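Local coordinates for protein (R)-specific secondary-alkylsulfatase (Pseudomonas sp., PDB 4AXH) that is a zinc-dependent hydrolase that cleaves (R)-secondary-alkyl sulfates with strict inversion of configuration, giving (S)-alcohols and sulfate, at residues 99-103 with 104-108; 505-508 with 509-512; 514-517 with 518-521. All coordinates share one frame; numbering follows the deposited sequence.

Contact 1 (99-103 with 104-108); sequences DTVNP and SLWRQ. Unlike the reference sequence in segment 104-108: Arg107 (reference His).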
ATOM      1  N   ASP A  99       8.421  12.192 -35.673  1.00 52.49           N
ATOM      2  CA  ASP A  99       8.554  13.348 -34.769  1.00 52.91           C
ATOM      3  C   ASP A  99       7.513  13.263 -33.633  1.00 52.52           C
ATOM      4  O   ASP A  99       7.705  13.850 -32.563  1.00 50.74           O
ATOM      5  CB  ASP A  99       8.365  14.654 -35.572  1.00 56.58           C
ATOM      6  CG  ASP A  99       9.383  14.881 -36.676  1.00 81.93           C
ATOM      7  OD1 ASP A  99       9.465  14.033 -37.594  1.00 92.32           O
ATOM      8  OD2 ASP A  99      10.084  15.926 -36.639  1.00 85.00           O
ATOM      9  N   THR A 100       6.405  12.528 -33.899  1.00 46.91           N
ATOM     10  CA  THR A 100       5.262  12.301 -33.009  1.00 45.51           C
ATOM     11  C   THR A 100       5.443  11.088 -32.051  1.00 49.27           C
ATOM     12  O   THR A 100       4.507  10.739 -31.330  1.00 51.23           O
ATOM     13  CB  THR A 100       3.978  12.210 -33.820  1.00 47.46           C
ATOM     14  OG1 THR A 100       4.060  11.071 -34.645  1.00 48.37           O
ATOM     15  CG2 THR A 100       3.722  13.432 -34.661  1.00 46.84           C
ATOM     16  N   VAL A 101       6.624  10.439 -32.047  1.00 41.62           N
ATOM     17  CA  VAL A 101       6.920   9.362 -31.106  1.00 39.31           C
ATOM     18  C   VAL A 101       8.377   9.345 -30.645  1.00 41.02           C
ATOM     19  O   VAL A 101       9.282   9.370 -31.466  1.00 39.83           O
ATOM     20  CB  VAL A 101       6.252   7.966 -31.327  1.00 40.46           C
ATOM     21  CG1 VAL A 101       6.040   7.643 -32.793  1.00 40.06           C
ATOM     22  CG2 VAL A 101       6.938   6.853 -30.560  1.00 38.49           C
ATOM     23  N   ASN A 102       8.569   9.372 -29.296  1.00 35.63           N
ATOM     24  CA  ASN A 102       9.846   9.319 -28.614  1.00 32.98           C
ATOM     25  C   ASN A 102      10.689   8.197 -29.207  1.00 35.25           C
ATOM     26  O   ASN A 102      10.201   7.076 -29.336  1.00 36.09           O
ATOM     27  CB  ASN A 102       9.618   9.082 -27.151  1.00 28.22           C
ATOM     28  CG  ASN A 102      10.884   9.184 -26.322  1.00 39.55           C
ATOM     29  OD1 ASN A 102      11.872   8.456 -26.526  1.00 26.29           O
ATOM     30  ND2 ASN A 102      10.841  10.020 -25.303  1.00 18.82           N
ATOM     31  N   PRO A 103      11.944   8.495 -29.608  1.00 30.33           N
ATOM     32  CA  PRO A 103      12.776   7.482 -30.280  1.00 29.10           C
ATOM     33  C   PRO A 103      13.073   6.227 -29.482  1.00 30.39           C
ATOM     34  O   PRO A 103      13.191   5.181 -30.105  1.00 30.16           O
ATOM     35  CB  PRO A 103      14.029   8.266 -30.683  1.00 30.30           C
ATOM     36  CG  PRO A 103      13.629   9.664 -30.688  1.00 34.15           C
ATOM     37  CD  PRO A 103      12.647   9.791 -29.572  1.00 30.82           C
ATOM     38  N   SER A 104      13.177   6.326 -28.131  1.00 25.28           N
ATOM     39  CA  SER A 104      13.407   5.185 -27.234  0.50 24.95           C
ATOM     40  C   SER A 104      12.180   4.257 -27.219  1.00 29.49           C
ATOM     41  O   SER A 104      12.332   3.051 -27.242  1.00 29.94           O
ATOM     42  CB  SER A 104      13.697   5.682 -25.821  0.50 27.16           C
ATOM     43  OG  SER A 104      14.062   4.632 -24.942  0.50 28.24           O
ATOM     44  N   LEU A 105      10.956   4.848 -27.177  1.00 26.97           N
ATOM     45  CA  LEU A 105       9.689   4.130 -27.200  1.00 27.79           C
ATOM     46  C   LEU A 105       9.570   3.357 -28.542  1.00 33.48           C
ATOM     47  O   LEU A 105       9.197   2.172 -28.538  1.00 34.69           O
ATOM     48  CB  LEU A 105       8.501   5.088 -27.019  1.00 27.57           C
ATOM     49  CG  LEU A 105       7.071   4.435 -26.969  1.00 30.59           C
ATOM     50  CD1 LEU A 105       7.019   3.142 -26.137  1.00 29.01           C
ATOM     51  CD2 LEU A 105       6.067   5.407 -26.433  1.00 31.61           C
ATOM     52  N   TRP A 106       9.928   4.036 -29.657  1.00 26.09           N
ATOM     53  CA  TRP A 106       9.931   3.489 -31.006  0.50 22.95           C
ATOM     54  C   TRP A 106      10.900   2.294 -31.115  1.00 30.66           C
ATOM     55  O   TRP A 106      10.633   1.366 -31.859  1.00 34.30           O
ATOM     56  CB  TRP A 106      10.344   4.601 -31.979  0.50 18.70           C
ATOM     57  CG  TRP A 106      10.257   4.241 -33.426  0.50 16.61           C
ATOM     58  CD1 TRP A 106      11.206   3.618 -34.164  0.50 18.43           C
ATOM     59  CD2 TRP A 106       9.188   4.565 -34.332  0.50 15.99           C
ATOM     60  NE1 TRP A 106      10.786   3.493 -35.465  0.50 17.32           N
ATOM     61  CE2 TRP A 106       9.555   4.079 -35.601  0.50 18.05           C
ATOM     62  CE3 TRP A 106       7.953   5.238 -34.196  0.50 17.00           C
ATOM     63  CZ2 TRP A 106       8.740   4.239 -36.731  0.50 16.56           C
ATOM     64  CZ3 TRP A 106       7.134   5.371 -35.316  0.50 17.44           C
ATOM     65  CH2 TRP A 106       7.536   4.881 -36.564  0.50 17.55           C
ATOM     66  N   ARG A 107      12.039   2.349 -30.418  1.00 25.72           N
ATOM     67  CA  ARG A 107      13.070   1.324 -30.394  1.00 24.54           C
ATOM     68  C   ARG A 107      12.443   0.062 -29.790  1.00 30.83           C
ATOM     69  O   ARG A 107      12.592  -1.020 -30.359  1.00 29.61           O
ATOM     70  CB  ARG A 107      14.237   1.808 -29.492  1.00 21.34           C
ATOM     71  CG  ARG A 107      15.594   1.327 -29.911  1.00 19.87           C
ATOM     72  CD  ARG A 107      15.994   0.121 -29.157  1.00  6.23           C
ATOM     73  NE  ARG A 107      17.129  -0.493 -29.843  1.00 56.66           N
ATOM     74  CZ  ARG A 107      17.909  -1.436 -29.311  1.00108.07           C
ATOM     75  NH1 ARG A 107      17.695  -1.863 -28.070  1.00109.45           N
ATOM     76  NH2 ARG A 107      18.919  -1.945 -30.006  1.00108.65           N
ATOM     77  N   GLN A 108      11.729   0.212 -28.632  1.00 27.89           N
ATOM     78  CA  GLN A 108      11.068  -0.881 -27.919  1.00 27.50           C
ATOM     79  C   GLN A 108       9.907  -1.402 -28.745  1.00 35.51           C
ATOM     80  O   GLN A 108       9.722  -2.622 -28.821  1.00 38.21           O
ATOM     81  CB  GLN A 108      10.585  -0.418 -26.543  1.00 27.76           C
ATOM     82  CG  GLN A 108      10.310  -1.552 -25.560  1.00 11.51           C
ATOM     83  CD  GLN A 108      11.500  -2.238 -24.990  1.00 29.25           C
ATOM     84  OE1 GLN A 108      12.658  -1.997 -25.337  1.00 43.92           O
ATOM     85  NE2 GLN A 108      11.244  -3.091 -24.059  1.00 23.96           N
TER

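Contact 2 (505-508 with 509-512); sequences MEQL and GYQT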
ATOM      1  N   MET A 505      -2.113  17.109 -23.878  1.00 36.27           N
ATOM      2  CA  MET A 505      -1.969  15.690 -23.463  1.00 34.44           C
ATOM      3  C   MET A 505      -1.337  14.892 -24.581  1.00 39.03           C
ATOM      4  O   MET A 505      -0.432  14.110 -24.334  1.00 39.06           O
ATOM      5  CB  MET A 505      -3.331  15.051 -23.183  1.00 35.98           C
ATOM      6  CG  MET A 505      -3.787  15.188 -21.768  1.00 38.34           C
ATOM      7  SD  MET A 505      -4.657  13.696 -21.254  1.00 41.02           S
ATOM      8  CE  MET A 505      -5.448  14.320 -19.771  1.00 37.60           C
ATOM      9  N   GLU A 506      -1.839  15.087 -25.816  1.00 35.78           N
ATOM     10  CA  GLU A 506      -1.391  14.456 -27.049  1.00 35.79           C
ATOM     11  C   GLU A 506       0.098  14.694 -27.280  1.00 43.02           C
ATOM     12  O   GLU A 506       0.803  13.753 -27.662  1.00 46.62           O
ATOM     13  CB  GLU A 506      -2.218  15.023 -28.204  1.00 37.41           C
ATOM     14  CG  GLU A 506      -1.913  14.452 -29.574  1.00 50.39           C
ATOM     15  CD  GLU A 506      -2.939  14.891 -30.590  1.00 59.36           C
ATOM     16  OE1 GLU A 506      -2.866  16.054 -31.056  1.00 43.08           O
ATOM     17  OE2 GLU A 506      -3.881  14.104 -30.831  1.00 43.82           O
ATOM     18  N   GLN A 507       0.577  15.945 -27.046  1.00 38.14           N
ATOM     19  CA  GLN A 507       1.978  16.362 -27.175  1.00 36.69           C
ATOM     20  C   GLN A 507       2.808  15.661 -26.113  1.00 37.88           C
ATOM     21  O   GLN A 507       3.908  15.219 -26.429  1.00 37.90           O
ATOM     22  CB  GLN A 507       2.138  17.897 -27.075  1.00 38.23           C
ATOM     23  CG  GLN A 507       1.586  18.718 -28.269  1.00 24.07           C
ATOM     24  CD  GLN A 507       2.155  18.361 -29.622  1.00 50.05           C
ATOM     25  OE1 GLN A 507       3.369  18.406 -29.852  1.00 38.14           O
ATOM     26  NE2 GLN A 507       1.268  18.064 -30.578  1.00 58.79           N
ATOM     27  N   LEU A 508       2.256  15.488 -24.878  1.00 33.24           N
ATOM     28  CA  LEU A 508       2.892  14.744 -23.771  1.00 33.19           C
ATOM     29  C   LEU A 508       3.043  13.255 -24.145  1.00 43.96           C
ATOM     30  O   LEU A 508       4.022  12.619 -23.748  1.00 45.60           O
ATOM     31  CB  LEU A 508       2.128  14.873 -22.453  1.00 31.81           C
ATOM     32  CG  LEU A 508       2.114  16.269 -21.798  1.00 35.63           C
ATOM     33  CD1 LEU A 508       1.109  16.319 -20.643  1.00 35.54           C
ATOM     34  CD2 LEU A 508       3.482  16.678 -21.293  1.00 33.19           C
ATOM     35  N   GLY A 509       2.081  12.740 -24.919  1.00 41.07           N
ATOM     36  CA  GLY A 509       2.059  11.378 -25.431  1.00 40.26           C
ATOM     37  C   GLY A 509       3.100  11.211 -26.511  1.00 45.09           C
ATOM     38  O   GLY A 509       3.788  10.189 -26.548  1.00 42.45           O
ATOM     39  N   TYR A 510       3.236  12.239 -27.396  1.00 43.65           N
ATOM     40  CA  TYR A 510       4.244  12.269 -28.454  1.00 43.89           C
ATOM     41  C   TYR A 510       5.651  12.325 -27.841  1.00 43.78           C
ATOM     42  O   TYR A 510       6.603  11.862 -28.454  1.00 42.34           O
ATOM     43  CB  TYR A 510       4.056  13.506 -29.360  1.00 47.34           C
ATOM     44  CG  TYR A 510       2.826  13.518 -30.254  1.00 51.83           C
ATOM     45  CD1 TYR A 510       2.206  12.330 -30.643  1.00 53.87           C
ATOM     46  CD2 TYR A 510       2.307  14.714 -30.748  1.00 52.57           C
ATOM     47  CE1 TYR A 510       1.085  12.334 -31.475  1.00 54.81           C
ATOM     48  CE2 TYR A 510       1.165  14.730 -31.555  1.00 53.56           C
ATOM     49  CZ  TYR A 510       0.556  13.536 -31.915  1.00 59.78           C
ATOM     50  OH  TYR A 510      -0.559  13.524 -32.720  1.00 58.11           O
ATOM     51  N   GLN A 511       5.766  12.892 -26.627  1.00 38.58           N
ATOM     52  CA  GLN A 511       7.021  13.125 -25.918  1.00 37.46           C
ATOM     53  C   GLN A 511       7.508  11.985 -25.031  1.00 38.00           C
ATOM     54  O   GLN A 511       8.713  11.755 -24.974  1.00 37.67           O
ATOM     55  CB  GLN A 511       6.951  14.444 -25.097  1.00 38.40           C
ATOM     56  CG  GLN A 511       7.175  15.722 -25.913  1.00 34.72           C
ATOM     57  CD  GLN A 511       7.046  16.969 -25.080  1.00 59.44           C
ATOM     58  OE1 GLN A 511       7.237  16.963 -23.846  1.00 51.07           O
ATOM     59  NE2 GLN A 511       6.735  18.086 -25.746  1.00 55.21           N
ATOM     60  N   THR A 512       6.597  11.333 -24.285  1.00 33.28           N
ATOM     61  CA  THR A 512       6.904  10.251 -23.327  1.00 31.79           C
ATOM     62  C   THR A 512       7.507   8.976 -23.895  1.00 35.63           C
ATOM     63  O   THR A 512       7.036   8.446 -24.916  1.00 35.96           O
ATOM     64  CB  THR A 512       5.750   9.958 -22.385  1.00 34.82           C
ATOM     65  OG1 THR A 512       6.218   9.079 -21.371  1.00 37.52           O
ATOM     66  CG2 THR A 512       4.549   9.326 -23.086  1.00 32.83           C
TER

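Contact 3 (514-517 with 518-521); sequences NALW and RNMY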
ATOM      1  N   ASN A 514       7.580   6.239 -21.984  1.00 27.26           N
ATOM      2  CA  ASN A 514       6.709   5.249 -21.384  1.00 27.57           C
ATOM      3  C   ASN A 514       5.526   4.906 -22.265  1.00 33.31           C
ATOM      4  O   ASN A 514       4.761   5.787 -22.657  1.00 34.66           O
ATOM      5  CB  ASN A 514       6.261   5.723 -20.007  1.00 25.52           C
ATOM      6  CG  ASN A 514       5.629   4.620 -19.216  1.00 38.73           C
ATOM      7  OD1 ASN A 514       4.492   4.232 -19.478  1.00 34.71           O
ATOM      8  ND2 ASN A 514       6.363   4.073 -18.252  1.00 25.16           N
ATOM      9  N   ALA A 515       5.374   3.616 -22.555  1.00 29.94           N
ATOM     10  CA  ALA A 515       4.319   3.093 -23.412  1.00 29.98           C
ATOM     11  C   ALA A 515       2.961   3.183 -22.765  1.00 36.26           C
ATOM     12  O   ALA A 515       1.995   3.491 -23.450  1.00 39.30           O
ATOM     13  CB  ALA A 515       4.614   1.668 -23.791  1.00 30.41           C
ATOM     14  N   LEU A 516       2.878   2.940 -21.451  1.00 29.98           N
ATOM     15  CA  LEU A 516       1.633   3.003 -20.692  1.00 27.22           C
ATOM     16  C   LEU A 516       1.211   4.461 -20.579  1.00 33.84           C
ATOM     17  O   LEU A 516       0.046   4.767 -20.778  1.00 33.56           O
ATOM     18  CB  LEU A 516       1.829   2.333 -19.316  1.00 25.85           C
ATOM     19  CG  LEU A 516       1.578   0.798 -19.227  1.00 29.42           C
ATOM     20  CD1 LEU A 516       2.011   0.040 -20.455  1.00 29.43           C
ATOM     21  CD2 LEU A 516       2.237   0.186 -18.036  1.00 31.85           C
ATOM     22  N   TRP A 517       2.169   5.387 -20.362  1.00 32.60           N
ATOM     23  CA  TRP A 517       1.879   6.824 -20.286  1.00 31.00           C
ATOM     24  C   TRP A 517       1.386   7.296 -21.634  1.00 36.55           C
ATOM     25  O   TRP A 517       0.465   8.100 -21.684  1.00 37.07           O
ATOM     26  CB  TRP A 517       3.113   7.610 -19.850  1.00 29.07           C
ATOM     27  CG  TRP A 517       3.424   7.544 -18.368  1.00 28.83           C
ATOM     28  CD1 TRP A 517       3.361   6.444 -17.555  1.00 31.24           C
ATOM     29  CD2 TRP A 517       3.994   8.605 -17.565  1.00 27.60           C
ATOM     30  NE1 TRP A 517       3.747   6.781 -16.274  1.00 30.21           N
ATOM     31  CE2 TRP A 517       4.159   8.094 -16.257  1.00 31.39           C
ATOM     32  CE3 TRP A 517       4.314   9.955 -17.814  1.00 27.21           C
ATOM     33  CZ2 TRP A 517       4.598   8.898 -15.193  1.00 29.89           C
ATOM     34  CZ3 TRP A 517       4.774  10.729 -16.776  1.00 27.61           C
ATOM     35  CH2 TRP A 517       4.904  10.205 -15.478  1.00 28.29           C
ATOM     36  N   ARG A 518       1.956   6.766 -22.728  1.00 34.15           N
ATOM     37  CA  ARG A 518       1.522   7.108 -24.084  1.00 33.96           C
ATOM     38  C   ARG A 518       0.091   6.615 -24.341  1.00 41.34           C
ATOM     39  O   ARG A 518      -0.709   7.377 -24.891  1.00 44.40           O
ATOM     40  CB  ARG A 518       2.502   6.635 -25.181  1.00 27.24           C
ATOM     41  CG  ARG A 518       2.110   7.210 -26.536  1.00 32.48           C
ATOM     42  CD  ARG A 518       2.765   6.529 -27.712  1.00 30.34           C
ATOM     43  NE  ARG A 518       2.257   7.036 -28.988  1.00 22.53           N
ATOM     44  CZ  ARG A 518       2.815   8.036 -29.668  1.00 48.29           C
ATOM     45  NH1 ARG A 518       3.860   8.689 -29.172  1.00 44.48           N
ATOM     46  NH2 ARG A 518       2.322   8.403 -30.842  1.00 40.35           N
ATOM     47  N   ASN A 519      -0.239   5.366 -23.928  1.00 35.20           N
ATOM     48  CA  ASN A 519      -1.588   4.810 -24.058  1.00 33.55           C
ATOM     49  C   ASN A 519      -2.596   5.639 -23.237  1.00 38.27           C
ATOM     50  O   ASN A 519      -3.694   5.891 -23.716  1.00 40.36           O
ATOM     51  CB  ASN A 519      -1.621   3.360 -23.615  1.00 24.95           C
ATOM     52  CG  ASN A 519      -0.910   2.361 -24.513  1.00 37.55           C
ATOM     53  OD1 ASN A 519      -0.814   2.530 -25.729  1.00 28.02           O
ATOM     54  ND2 ASN A 519      -0.455   1.242 -23.941  1.00 29.34           N
ATOM     55  N   MET A 520      -2.215   6.088 -22.033  1.00 33.47           N
ATOM     56  CA  MET A 520      -3.075   6.878 -21.133  1.00 32.89           C
ATOM     57  C   MET A 520      -3.386   8.272 -21.686  1.00 40.38           C
ATOM     58  O   MET A 520      -4.558   8.590 -21.875  1.00 41.70           O
ATOM     59  CB  MET A 520      -2.522   6.964 -19.702  1.00 33.82           C
ATOM     60  CG  MET A 520      -2.395   5.627 -18.994  1.00 36.24           C
ATOM     61  SD  MET A 520      -1.811   5.808 -17.264  1.00 40.21           S
ATOM     62  CE  MET A 520      -0.181   5.394 -17.447  1.00 36.78           C
ATOM     63  N   TYR A 521      -2.354   9.098 -21.959  1.00 37.39           N
ATOM     64  CA  TYR A 521      -2.523  10.449 -22.503  1.00 35.43           C
ATOM     65  C   TYR A 521      -3.340  10.387 -23.763  1.00 40.86           C
ATOM     66  O   TYR A 521      -4.295  11.156 -23.883  1.00 43.45           O
ATOM     67  CB  TYR A 521      -1.182  11.131 -22.775  1.00 35.24           C
ATOM     68  CG  TYR A 521      -0.368  11.476 -21.544  1.00 37.44           C
ATOM     69  CD1 TYR A 521      -0.932  12.178 -20.484  1.00 39.59           C
ATOM     70  CD2 TYR A 521       1.005  11.249 -21.510  1.00 37.87           C
ATOM     71  CE1 TYR A 521      -0.167  12.548 -19.372  1.00 40.94           C
ATOM     72  CE2 TYR A 521       1.779  11.626 -20.412  1.00 38.03           C
ATOM     73  CZ  TYR A 521       1.192  12.274 -19.342  1.00 42.70           C
ATOM     74  OH  TYR A 521       1.962  12.637 -18.255  1.00 41.40           O
TER

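Contact 1 (99-103 with 104-108)
CG of Asn102 stands anti to the backbone nitrogen (chi1 -173°), which turns the amide along the first turn of the following helix and sets OD1 against the backbone of Ser104. OD1 accepts from Ser104 N at 3.0 Å, with the donor in the carbonyl plane of the side chain. The other end of this amide is held elsewhere: ND2 bonds to Gln511 O, so both polar atoms of Asn102 are engaged and the group is fixed in rotation.

Trp106 also has CG anti to its nitrogen (chi1 -174°), and this places the six-membered part of the indole beside Val101. CG1 of Val101 comes in at the ring edge, near its plane, 3.4 Å from Trp106 CE3, and the two side chains cross at about a right angle. This edge contact is the less certain because Trp106 has a second conformer.

The backbone turns helical from Pro103 on. The N-cap carbonyl, Asn102 O, accepts from Trp106 N at 3.1 Å, and Pro103 O accepts from Arg107 N. Pro103, lacking an N-H, fits the first helical position. Together, an asparagine N-cap, a proline as the first helical residue and the i to i+4 bonds are the marks of a capped amino-terminal end, here that of helix 103-111.

Contact 2 (505-508 with 509-512)
Tyr510 lies against two residues of the preceding turn, Glu506 and Gln507, in different ways, and the backbone bonds beneath them set the spacing. This is the carboxy-terminal turn of helix 495-511, in the dimerisation region, where Met505 packs on Pro439 of the second subunit.

The backbone bonds come first. Gly509 N donates to Met505 O at 2.9 Å and Tyr510 N to Glu506 O at 2.9 Å, both i to i+4. Nearer the end of the helix the N-H of Gln511 is shared weakly between Gln507 O, at an N-H...O angle of only 125°, and Leu508 O. Thr512 N still closes the last turn, 2.9 Å from Leu508 O, although Thr512 itself leaves helical geometry.

Side-chain and carbonyl packing centres on the phenol. Glu506 is extended beyond CG and runs beside Tyr510 in the same direction; its aliphatic CG lies 3.5 Å from Tyr510 CZ, and the carboxylate plane is only 19° from that of the ring. Glu506 O sits over one face, offset toward the rim, 3.3 Å from Tyr510 CG. Gln507 behaves otherwise: bent at chi2 (-57°), it brings NE2 to the ring edge, 3.5 Å from Tyr510 CE2, with the amide turned nearly perpendicular to the ring.

The polar ends are bound by residues outside the helix. Glu506 OE2 forms a salt bridge with Arg529 and bonds to Ser34 OG, while Gln507 OE1 bonds to Thr41 OG1 and Ser38 N, and its NE2 to Pro36 O. Tyr510 OH is held by Gln242 NE2 and Lys35 O.

Glu506 OE1 stays 3.8 Å from Tyr510 OH, so these two side chains meet by aliphatic-aromatic packing; the carboxylate, paired with Arg529, would probably stay ionised.

Contact 3 (514-517 with 518-521)
Trp517 lays its indole alongside the phenol of Tyr521, one turn further on, the two side chains pointing the same way. CE3 of Trp517 is 4.0 Å from Tyr521 CE2 and 3.6 Å from Tyr521 OH. The one-turn spacing, together with like first torsions (chi1 -77° and -68°, CG anti to the carbonyl carbon in both), sends the two rings off the same flank of the helix.

Met520 reaches Trp517 from another direction. Its chain bends at chi3 (-101°), swinging CE back toward the preceding turn, where it lies 3.7 Å from Trp517 CD1. The same methyl group rests against the carbonyl of Leu516, with CE 3.4 Å from Leu516 O, and Leu516 CB lies a little farther off at 4.1 Å from Met520 CE. Trp517, Met520 and Tyr521 also pack against Asp443, Tyr435 and Leu442 of the second subunit, respectively.

Polar work is done at the start of the helix. Asn514 is the N-cap: its OD1 accepts from Trp517 N at 2.7 Å and, more weakly, from Leu516 N. Its backbone oxygen then opens the regular series by accepting from Arg518 N at 3.0 Å, and the series runs on to Trp517 O, which takes Tyr521 N.

Leu516 lies beside Asn318 and Tyr417, both sulfate-binding residues. Chemically, the contact divides in two: a capped helix start, two of whose N-H groups, one weakly, are met by the Asn514 amide oxygen, and an aromatic and thioether flank, joined by dispersion, that also packs on the second subunit.

In the fold
The three contacts follow one another along the chain, none nested in or crossing another, and each bridges adjoining residues, closing no long loop. Contact 1 starts helix 103-111; some four hundred residues later contact 2 ends helix 495-511, and contact 3 starts helix 515-529 just past a short turn. In space they gather, their centres 8 to 12 Å apart. Arg518 of contact 3 ties them: its NH1 probably bonds to Thr100 O, 3.0 Å away, and packs by Gly509 O. Leu105 packs against Ala515 and the carbonyl oxygen of Thr512. The loop before helix 103-111 and its first turn are thereby joined to the helix pair 495-511 and 515-529 of the dimerisation region.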